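Local coordinates for protein glucose-6-phosphate isomerase (Plasmodium falciparum, PDB 3QKI) that probably catalyses the reversible interconversion of glucose 6-phosphate and fructose 6-phosphate, a step shared by glycolysis and gluconeogenesis, at residues Ser430-Gln433 with Leu434-Gly438; Glu460-Ser463 with Asn464-Leu468; Glu467-Thr470 with Asn471-Gln475; Pro499-Leu502 with Thr503-Val506. All coordinates share one frame; numbering follows the deposited sequence.

Contact 1: Ser430-Gln433 with Leu434-Gly438; sequences SFYQ and LIHQG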
loop_
_atom_site.group_PDB
_atom_site.type_symbol
_atom_site.label_atom_id
_atom_site.label_comp_id
_atom_site.label_asym_id
_atom_site.label_seq_id
_atom_site.Cartn_x
_atom_site.Cartn_y
_atom_site.Cartn_z
ATOM N N SER A 430 1.696 0.367 -12.366
ATOM C CA SER A 430 1.013 1.422 -11.641
ATOM C C SER A 430 1.794 2.722 -11.589
ATOM O O SER A 430 1.347 3.700 -12.167
ATOM C CB SER A 430 0.666 0.954 -10.233
ATOM O OG SER A 430 0.151 2.015 -9.447
ATOM N N PHE A 431 2.951 2.734 -10.907
ATOM C CA PHE A 431 3.711 3.952 -10.671
ATOM C C PHE A 431 5.176 3.972 -11.164
ATOM O O PHE A 431 5.870 4.953 -10.872
ATOM C CB PHE A 431 3.659 4.292 -9.168
ATOM C CG PHE A 431 4.098 3.140 -8.281
ATOM C CD1 PHE A 431 5.448 2.793 -8.170
ATOM C CD2 PHE A 431 3.160 2.385 -7.576
ATOM C CE1 PHE A 431 5.843 1.687 -7.412
ATOM C CE2 PHE A 431 3.558 1.290 -6.805
ATOM C CZ PHE A 431 4.897 0.942 -6.733
ATOM N N TYR A 432 5.652 2.940 -11.897
ATOM C CA TYR A 432 7.043 2.986 -12.386
ATOM C C TYR A 432 7.324 4.123 -13.369
ATOM O O TYR A 432 8.470 4.499 -13.530
ATOM C CB TYR A 432 7.515 1.684 -12.989
ATOM C CG TYR A 432 7.914 0.596 -12.022
ATOM C CD1 TYR A 432 7.363 0.531 -10.745
ATOM C CD2 TYR A 432 8.703 -0.468 -12.440
ATOM C CE1 TYR A 432 7.611 -0.552 -9.899
ATOM C CE2 TYR A 432 8.978 -1.545 -11.595
ATOM C CZ TYR A 432 8.401 -1.601 -10.341
ATOM O OH TYR A 432 8.625 -2.709 -9.559
ATOM N N GLN A 433 6.282 4.714 -13.970
ATOM C CA GLN A 433 6.462 5.876 -14.848
ATOM C C GLN A 433 7.280 6.942 -14.059
ATOM O O GLN A 433 8.284 7.452 -14.565
ATOM C CB GLN A 433 5.087 6.441 -15.258
ATOM C CG GLN A 433 5.118 7.869 -15.776
ATOM C CD GLN A 433 5.965 8.021 -17.012
ATOM O OE1 GLN A 433 5.888 7.228 -17.962
ATOM N NE2 GLN A 433 6.774 9.072 -17.037
ATOM N N LEU A 434 6.852 7.241 -12.809
ATOM C CA LEU A 434 7.502 8.206 -11.917
ATOM C C LEU A 434 8.917 7.738 -11.524
ATOM O O LEU A 434 9.857 8.534 -11.576
ATOM C CB LEU A 434 6.628 8.468 -10.675
ATOM C CG LEU A 434 7.111 9.546 -9.702
ATOM C CD1 LEU A 434 5.989 10.178 -8.986
ATOM C CD2 LEU A 434 8.036 8.955 -8.640
ATOM N N ILE A 435 9.068 6.452 -11.186
ATOM C CA ILE A 435 10.364 5.862 -10.796
ATOM C C ILE A 435 11.382 5.973 -11.936
ATOM O O ILE A 435 12.575 6.145 -11.665
ATOM C CB ILE A 435 10.214 4.428 -10.198
ATOM C CG1 ILE A 435 9.269 4.449 -8.965
ATOM C CG2 ILE A 435 11.589 3.805 -9.835
ATOM C CD1 ILE A 435 9.124 3.106 -8.145
ATOM N N HIS A 436 10.922 5.924 -13.207
ATOM C CA HIS A 436 11.835 6.058 -14.354
ATOM C C HIS A 436 12.043 7.486 -14.798
ATOM O O HIS A 436 13.150 7.818 -15.221
ATOM C CB HIS A 436 11.377 5.219 -15.561
ATOM C CG HIS A 436 11.630 3.754 -15.383
ATOM N ND1 HIS A 436 12.879 3.192 -15.667
ATOM C CD2 HIS A 436 10.816 2.788 -14.904
ATOM C CE1 HIS A 436 12.762 1.904 -15.385
ATOM N NE2 HIS A 436 11.547 1.613 -14.915
ATOM N N GLN A 437 10.976 8.321 -14.778
ATOM C CA GLN A 437 11.048 9.672 -15.341
ATOM C C GLN A 437 10.708 10.857 -14.436
ATOM O O GLN A 437 10.892 12.009 -14.838
ATOM C CB GLN A 437 10.259 9.756 -16.677
ATOM C CG GLN A 437 10.881 8.937 -17.822
ATOM C CD GLN A 437 10.148 9.171 -19.126
ATOM O OE1 GLN A 437 8.917 9.243 -19.183
ATOM N NE2 GLN A 437 10.890 9.295 -20.218
ATOM N N GLY A 438 10.173 10.592 -13.265
ATOM C CA GLY A 438 9.875 11.648 -12.316
ATOM C C GLY A 438 10.974 11.707 -11.281
ATOM O O GLY A 438 12.144 11.417 -11.575
#
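From Tyr432 to Gln437 the backbone repeats the i to i+4 pattern of an alpha helix: His436 N donates to Tyr432 O at 2.9 Å, and Gln437 N reaches Gln433 O at 2.8 Å. The bond from Leu434 N to Phe431 O is weak. Residues 430-437 form most of helix 428-437, and Gly438, the first residue to leave helical geometry, marks its C-terminal end. On one flank the Ile435 CD1 methyl meets the edge of the Phe431 ring, 3.6 Å from CE1 and near the ring plane; the same methyl lies 4.1 Å from Tyr432 CD1, wedged against both aromatics. Elsewhere on the helix, Gln433 NE2 donates to Gln437 OE1 over 3.0 Å. This bond is nearly straight (163°) and arrives on a lone pair in the carbonyl plane, although the two amide planes stand 63° apart. A bend at chi2 (61°) turns the Gln433 amide along the helix to meet the one a turn later. The Gln433 amide also bonds Gly553 and Gly401 of the second subunit, while Gln437 NE2 is held by the carbonyls of His504 and Val506. Phe431 and Ile435 pack on strand 375-380, and on helix 464-481 Gln475 accepts from His436 NE2 while Leu479 covers Ile435.

Contact 2: Glu460-Ser463 with Asn464-Leu468; sequences EVVS and NHDEL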
loop_
_atom_site.group_PDB
_atom_site.type_symbol
_atom_site.label_atom_id
_atom_site.label_comp_id
_atom_site.label_asym_id
_atom_site.label_seq_id
_atom_site.Cartn_x
_atom_site.Cartn_y
_atom_site.Cartn_z
ATOM N N GLU A 460 4.238 -21.970 -24.916
ATOM C CA GLU A 460 4.717 -20.692 -24.392
ATOM C C GLU A 460 6.209 -20.540 -24.513
ATOM O O GLU A 460 6.941 -21.513 -24.351
ATOM C CB GLU A 460 4.291 -20.507 -22.925
ATOM C CG GLU A 460 2.784 -20.436 -22.738
ATOM C CD GLU A 460 2.100 -19.200 -23.291
ATOM O OE1 GLU A 460 2.772 -18.158 -23.493
ATOM O OE2 GLU A 460 0.867 -19.273 -23.491
ATOM N N VAL A 461 6.662 -19.310 -24.777
ATOM C CA VAL A 461 8.099 -18.981 -24.880
ATOM C C VAL A 461 8.796 -19.272 -23.537
ATOM O O VAL A 461 9.869 -19.882 -23.507
ATOM C CB VAL A 461 8.260 -17.498 -25.351
ATOM C CG1 VAL A 461 9.697 -17.004 -25.186
ATOM C CG2 VAL A 461 7.800 -17.328 -26.803
ATOM N N VAL A 462 8.156 -18.886 -22.423
ATOM C CA VAL A 462 8.690 -19.120 -21.073
ATOM C C VAL A 462 7.606 -19.555 -20.090
ATOM O O VAL A 462 6.415 -19.306 -20.314
ATOM C CB VAL A 462 9.440 -17.864 -20.521
ATOM C CG1 VAL A 462 10.796 -17.662 -21.187
ATOM C CG2 VAL A 462 8.582 -16.602 -20.605
ATOM N N SER A 463 8.028 -20.109 -18.948
ATOM C CA SER A 463 7.130 -20.411 -17.835
ATOM C C SER A 463 6.647 -19.042 -17.318
ATOM O O SER A 463 7.338 -18.024 -17.512
ATOM C CB SER A 463 7.884 -21.142 -16.727
ATOM O OG SER A 463 8.790 -20.300 -16.037
ATOM N N ASN A 464 5.480 -19.004 -16.681
ATOM C CA ASN A 464 4.931 -17.763 -16.148
ATOM C C ASN A 464 5.879 -17.116 -15.137
ATOM O O ASN A 464 6.019 -15.901 -15.122
ATOM C CB ASN A 464 3.533 -18.012 -15.555
ATOM C CG ASN A 464 2.535 -18.577 -16.543
ATOM O OD1 ASN A 464 2.883 -19.369 -17.417
ATOM N ND2 ASN A 464 1.257 -18.223 -16.397
ATOM N N HIS A 465 6.573 -17.937 -14.321
ATOM C CA HIS A 465 7.505 -17.433 -13.309
ATOM C C HIS A 465 8.708 -16.780 -13.992
ATOM O O HIS A 465 9.157 -15.722 -13.543
ATOM C CB HIS A 465 7.934 -18.536 -12.317
ATOM C CG HIS A 465 8.772 -18.002 -11.192
ATOM N ND1 HIS A 465 8.218 -17.265 -10.161
ATOM C CD2 HIS A 465 10.113 -18.038 -11.029
ATOM C CE1 HIS A 465 9.237 -16.915 -9.393
ATOM N NE2 HIS A 465 10.396 -17.354 -9.883
ATOM N N ASP A 466 9.198 -17.382 -15.106
ATOM C CA ASP A 466 10.287 -16.778 -15.895
ATOM C C ASP A 466 9.809 -15.470 -16.505
ATOM O O ASP A 466 10.569 -14.511 -16.492
ATOM C CB ASP A 466 10.796 -17.721 -16.988
ATOM C CG ASP A 466 11.881 -18.673 -16.538
ATOM O OD1 ASP A 466 12.213 -18.675 -15.322
ATOM O OD2 ASP A 466 12.390 -19.424 -17.389
ATOM N N GLU A 467 8.552 -15.404 -16.977
ATOM C CA GLU A 467 8.005 -14.154 -17.528
ATOM C C GLU A 467 8.041 -13.031 -16.464
ATOM O O GLU A 467 8.495 -11.932 -16.764
ATOM C CB GLU A 467 6.586 -14.346 -18.117
ATOM C CG GLU A 467 5.971 -13.065 -18.689
ATOM C CD GLU A 467 6.686 -12.462 -19.889
ATOM O OE1 GLU A 467 7.335 -13.225 -20.634
ATOM O OE2 GLU A 467 6.578 -11.235 -20.102
ATOM N N LEU A 468 7.607 -13.328 -15.222
ATOM C CA LEU A 468 7.650 -12.395 -14.083
ATOM C C LEU A 468 9.096 -11.922 -13.863
ATOM O O LEU A 468 9.347 -10.717 -13.691
ATOM C CB LEU A 468 7.131 -13.124 -12.830
ATOM C CG LEU A 468 7.332 -12.428 -11.463
ATOM C CD1 LEU A 468 6.411 -11.207 -11.327
ATOM C CD2 LEU A 468 7.113 -13.417 -10.327
HETATM O O HOH W 1 10.797 -20.653 -14.187
HETATM O O HOH W 2 10.884 -20.958 -19.032
#
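One face of the Asp466 carboxylate is turned to the Ser463 hydroxyl: OG sits above it, 3.5 Å from CG and about 3.9 Å from both OD1 and OD2. Two waters lie on this same side, one donating to OD1 and the other to OD2. The first also bonds Ser463 OG at 2.8 Å, and the second accepts from Ser463 N at 3.0 Å. Ser463 holds the N-cap position of helix 464-481. With chi1 at 71°, OG lies between its own backbone N and carbonyl carbon and reaches forward over the first turn, where it accepts from Asp466 N at 3.1 Å with an angle of 158°. Glu467 N completes the turn by donating to Ser463 O, 2.9 Å away. The N-cap bond is thus direct, whereas the reverse link, from Ser463 N to Asp466 OD2, is mediated by water. Val462 closes the flank, its CB 3.8 Å from Asp466 CB and its CG2 3.6 Å from Glu467 OE1. Salt bridges from Asp466 to Arg572 and from Glu467 to Arg565, both arginines of the second subunit, join this helix start to the partner chain, and Tyr594 of that subunit also bonds Asp466. Set beside a helix N terminus and faced by arginines, the two carboxylates are probably favoured in their ionised form.

Contact 3: Glu467-Thr470 with Asn471-Gln475; sequences ELMT and NFFAQ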
loop_
_atom_site.group_PDB
_atom_site.type_symbol
_atom_site.label_atom_id
_atom_site.label_comp_id
_atom_site.label_asym_id
_atom_site.label_seq_id
_atom_site.Cartn_x
_atom_site.Cartn_y
_atom_site.Cartn_z
ATOM N N GLU A 467 8.552 -15.404 -16.977
ATOM C CA GLU A 467 8.005 -14.154 -17.528
ATOM C C GLU A 467 8.041 -13.031 -16.464
ATOM O O GLU A 467 8.495 -11.932 -16.764
ATOM C CB GLU A 467 6.586 -14.346 -18.117
ATOM C CG GLU A 467 5.971 -13.065 -18.689
ATOM C CD GLU A 467 6.686 -12.462 -19.889
ATOM O OE1 GLU A 467 7.335 -13.225 -20.634
ATOM O OE2 GLU A 467 6.578 -11.235 -20.102
ATOM N N LEU A 468 7.607 -13.328 -15.222
ATOM C CA LEU A 468 7.650 -12.395 -14.083
ATOM C C LEU A 468 9.096 -11.922 -13.863
ATOM O O LEU A 468 9.347 -10.717 -13.691
ATOM C CB LEU A 468 7.131 -13.124 -12.830
ATOM C CG LEU A 468 7.332 -12.428 -11.463
ATOM C CD1 LEU A 468 6.411 -11.207 -11.327
ATOM C CD2 LEU A 468 7.113 -13.417 -10.327
ATOM N N MET A 469 10.042 -12.879 -13.898
ATOM C CA MET A 469 11.450 -12.640 -13.613
ATOM C C MET A 469 12.235 -11.888 -14.674
ATOM O O MET A 469 13.220 -11.242 -14.339
ATOM C CB MET A 469 12.151 -13.902 -13.060
ATOM C CG MET A 469 11.601 -14.342 -11.678
ATOM S SD MET A 469 11.809 -13.063 -10.383
ATOM C CE MET A 469 13.554 -13.367 -9.901
ATOM N N THR A 470 11.751 -11.860 -15.926
ATOM C CA THR A 470 12.407 -11.050 -16.960
ATOM C C THR A 470 12.389 -9.561 -16.518
ATOM O O THR A 470 13.339 -8.831 -16.773
ATOM C CB THR A 470 11.722 -11.192 -18.332
ATOM O OG1 THR A 470 10.390 -10.663 -18.299
ATOM C CG2 THR A 470 11.735 -12.605 -18.849
ATOM N N ASN A 471 11.309 -9.157 -15.822
ATOM C CA ASN A 471 11.082 -7.798 -15.312
ATOM C C ASN A 471 11.946 -7.474 -14.128
ATOM O O ASN A 471 12.408 -6.349 -14.001
ATOM C CB ASN A 471 9.613 -7.590 -14.975
ATOM C CG ASN A 471 8.706 -7.800 -16.136
ATOM O OD1 ASN A 471 8.516 -6.914 -16.961
ATOM N ND2 ASN A 471 8.142 -8.978 -16.234
ATOM N N PHE A 472 12.207 -8.458 -13.270
ATOM C CA PHE A 472 13.046 -8.285 -12.086
ATOM C C PHE A 472 14.429 -7.824 -12.542
ATOM O O PHE A 472 14.916 -6.817 -12.039
ATOM C CB PHE A 472 13.122 -9.625 -11.298
ATOM C CG PHE A 472 14.054 -9.668 -10.107
ATOM C CD1 PHE A 472 13.650 -9.173 -8.866
ATOM C CD2 PHE A 472 15.317 -10.244 -10.213
ATOM C CE1 PHE A 472 14.503 -9.228 -7.759
ATOM C CE2 PHE A 472 16.174 -10.308 -9.100
ATOM C CZ PHE A 472 15.757 -9.794 -7.879
ATOM N N PHE A 473 15.039 -8.518 -13.535
ATOM C CA PHE A 473 16.383 -8.167 -14.026
ATOM C C PHE A 473 16.383 -6.884 -14.869
ATOM O O PHE A 473 17.215 -6.005 -14.648
ATOM C CB PHE A 473 17.022 -9.349 -14.776
ATOM C CG PHE A 473 17.217 -10.573 -13.901
ATOM C CD1 PHE A 473 18.261 -10.634 -12.978
ATOM C CD2 PHE A 473 16.332 -11.650 -13.970
ATOM C CE1 PHE A 473 18.426 -11.760 -12.149
ATOM C CE2 PHE A 473 16.498 -12.767 -13.138
ATOM C CZ PHE A 473 17.536 -12.807 -12.225
ATOM N N ALA A 474 15.429 -6.768 -15.810
ATOM C CA ALA A 474 15.311 -5.654 -16.733
ATOM C C ALA A 474 15.051 -4.321 -16.068
ATOM O O ALA A 474 15.637 -3.329 -16.511
ATOM C CB ALA A 474 14.231 -5.921 -17.747
ATOM N N GLN A 475 14.158 -4.283 -15.042
ATOM C CA GLN A 475 13.808 -3.042 -14.362
ATOM C C GLN A 475 15.040 -2.462 -13.673
ATOM O O GLN A 475 15.309 -1.280 -13.829
ATOM C CB GLN A 475 12.620 -3.222 -13.388
ATOM C CG GLN A 475 11.254 -3.365 -14.087
ATOM C CD GLN A 475 10.816 -2.108 -14.800
ATOM O OE1 GLN A 475 11.085 -0.988 -14.364
ATOM N NE2 GLN A 475 10.121 -2.270 -15.907
HETATM O O HOH W 3 6.115 -9.531 -18.032
#
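Successive bends at chi2 and chi3 (-82°) fold the Met469 chain back alongside Phe472, whose CG is anti to its backbone N (chi1 174°). The two side chains, three residues apart, consequently point the same way. The CE methyl then lies over one face of the Phe472 ring, 4.0 Å from the centroid and 27° off the normal, a CH-pi contact; its nearest ring atom is CD2 at 3.6 Å. SD approaches more obliquely, at 4.8 Å from the same centroid, which makes this a Met-aromatic pair. Within residues 471-475 Phe472 CD2 is 3.8 Å above the Phe473 ring, over its centre, extending the apolar cluster towards Leu515 and Leu517 of strand 513-518.

The helix itself is regular here, Ala474 N bonding Thr470 O at 3.1 Å. Its polar side is made by Thr470, Asn471 and Glu467. Thr470 OG1 donates to Glu467 O over 2.7 Å, a side-chain bond back to the preceding turn. Asn471 ND2 donates weakly to Leu468 O and more closely, at 2.8 Å, to a water that in turn donates to Glu467 OE2, the oxygen facing Arg565 of the second subunit. The Asn471 side chain is about 6 Å from that of His429, a residue that binds fructose 6-phosphate. Its OD1 accepts from Gln428 NE2, so the amide is bonded at both ends, which limits its rotation.

Contact 4: Pro499-Leu502 with Thr503-Val506; sequences PELL and THKV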
loop_
_atom_site.group_PDB
_atom_site.type_symbol
_atom_site.label_atom_id
_atom_site.label_comp_id
_atom_site.label_asym_id
_atom_site.label_seq_id
_atom_site.Cartn_x
_atom_site.Cartn_y
_atom_site.Cartn_z
ATOM N N PRO A 499 10.619 15.365 -34.407
ATOM C CA PRO A 499 11.846 15.447 -33.583
ATOM C C PRO A 499 11.817 16.264 -32.298
ATOM O O PRO A 499 12.545 15.934 -31.355
ATOM C CB PRO A 499 12.941 15.875 -34.568
ATOM C CG PRO A 499 12.219 16.372 -35.772
ATOM C CD PRO A 499 10.879 15.703 -35.819
ATOM N N GLU A 500 10.951 17.288 -32.222
ATOM C CA GLU A 500 10.891 18.099 -30.999
ATOM C C GLU A 500 10.336 17.320 -29.794
ATOM O O GLU A 500 10.613 17.685 -28.653
ATOM C CB GLU A 500 10.150 19.433 -31.221
ATOM C CG GLU A 500 8.640 19.297 -31.358
ATOM C CD GLU A 500 8.092 18.864 -32.706
ATOM O OE1 GLU A 500 8.895 18.598 -33.632
ATOM O OE2 GLU A 500 6.847 18.788 -32.830
ATOM N N LEU A 501 9.607 16.227 -30.056
ATOM C CA LEU A 501 9.014 15.398 -29.004
ATOM C C LEU A 501 9.981 14.376 -28.390
ATOM O O LEU A 501 9.642 13.780 -27.376
ATOM C CB LEU A 501 7.739 14.695 -29.550
ATOM C CG LEU A 501 6.613 15.610 -30.123
ATOM C CD1 LEU A 501 5.551 14.792 -30.816
ATOM C CD2 LEU A 501 5.963 16.475 -29.051
ATOM N N LEU A 502 11.172 14.161 -28.989
ATOM C CA LEU A 502 12.132 13.142 -28.526
ATOM C C LEU A 502 12.591 13.216 -27.061
ATOM O O LEU A 502 12.896 12.180 -26.457
ATOM C CB LEU A 502 13.314 12.984 -29.500
ATOM C CG LEU A 502 12.976 12.552 -30.947
ATOM C CD1 LEU A 502 14.249 12.326 -31.738
ATOM C CD2 LEU A 502 12.090 11.272 -30.981
ATOM N N THR A 503 12.606 14.418 -26.487
ATOM C CA THR A 503 12.984 14.678 -25.090
ATOM C C THR A 503 12.102 13.871 -24.114
ATOM O O THR A 503 12.602 13.376 -23.111
ATOM C CB THR A 503 12.915 16.184 -24.794
ATOM O OG1 THR A 503 11.681 16.715 -25.282
ATOM C CG2 THR A 503 14.085 16.946 -25.372
ATOM N N HIS A 504 10.799 13.710 -24.449
ATOM C CA HIS A 504 9.807 12.945 -23.681
ATOM C C HIS A 504 10.167 11.458 -23.546
ATOM O O HIS A 504 9.668 10.788 -22.656
ATOM C CB HIS A 504 8.424 13.102 -24.348
ATOM C CG HIS A 504 7.920 14.506 -24.306
ATOM N ND1 HIS A 504 7.186 14.974 -23.235
ATOM C CD2 HIS A 504 8.067 15.511 -25.205
ATOM C CE1 HIS A 504 6.924 16.248 -23.510
ATOM N NE2 HIS A 504 7.431 16.609 -24.682
ATOM N N LYS A 505 11.036 10.950 -24.422
ATOM C CA LYS A 505 11.414 9.544 -24.455
ATOM C C LYS A 505 12.789 9.234 -23.826
ATOM O O LYS A 505 13.211 8.069 -23.806
ATOM C CB LYS A 505 11.348 9.037 -25.896
ATOM C CG LYS A 505 9.930 8.956 -26.440
ATOM C CD LYS A 505 9.957 8.210 -27.766
ATOM C CE LYS A 505 8.598 8.110 -28.380
ATOM N NZ LYS A 505 8.646 7.451 -29.711
ATOM N N VAL A 506 13.463 10.263 -23.289
ATOM C CA VAL A 506 14.783 10.108 -22.666
ATOM C C VAL A 506 14.635 9.516 -21.264
ATOM O O VAL A 506 13.731 9.901 -20.524
ATOM C CB VAL A 506 15.558 11.470 -22.680
ATOM C CG1 VAL A 506 16.807 11.456 -21.783
ATOM C CG2 VAL A 506 15.921 11.874 -24.114
#
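Leu501 O takes the backbone N-H of His504 at 3.1 Å, and the same carbonyl oxygen lies at the edge of the His504 imidazole, near its plane and 3.2 Å from CD2. A chi1 of -65° sets His504 CG beside its own backbone N and anti to the carbonyl carbon, which brings that ring edge to Leu501 O. One residue on, Lys505 N donates to Leu502 O over 3.0 Å. In both bonds the donor stands well above the carbonyl plane, 41° out of it for His504 and 56° for Lys505. The i to i+3 spacing, repeated by Leu502 N to Pro499 O and by Val506 N to Thr503 O, identifies a 3-10 helix, set in the connection between helix 485-495 and strand 513-518. Leu501 CB approaches His504 CD2 at 4.4 Å. Thr503 OG1 is hydrogen-bonded to the backbone O of Asn408 in the second subunit. The side chain of that same Asn408 binds His504 NE2, so one residue of the partner chain grips two consecutive residues of the 3-10 turn. Lys505 makes a cation-pi contact with Trp552 of the second subunit, while Leu502 packs on Tyr485, Val488 and Asn492 of helix 485-495.

All four contacts are local, each joining residues three or four apart, on a helix, at a helix start or along a 3-10 turn, so none closes a long loop and none crosses another. Contact 1 comes first, on helix 428-437, ahead of strand 443-448. After that strand, contact 2 turns the chain from a loop into helix 464-481, and contact 3 continues along it, sharing Glu467 and Leu468. Contact 4 lies between helix 485-495 and strand 513-518. Helix 428-437 is joined to helix 464-481 where contacts 1 and 3 touch, centres about 16 Å apart, and to the 3-10 turn where contact 1 touches contact 4. Every contact reaches the second subunit.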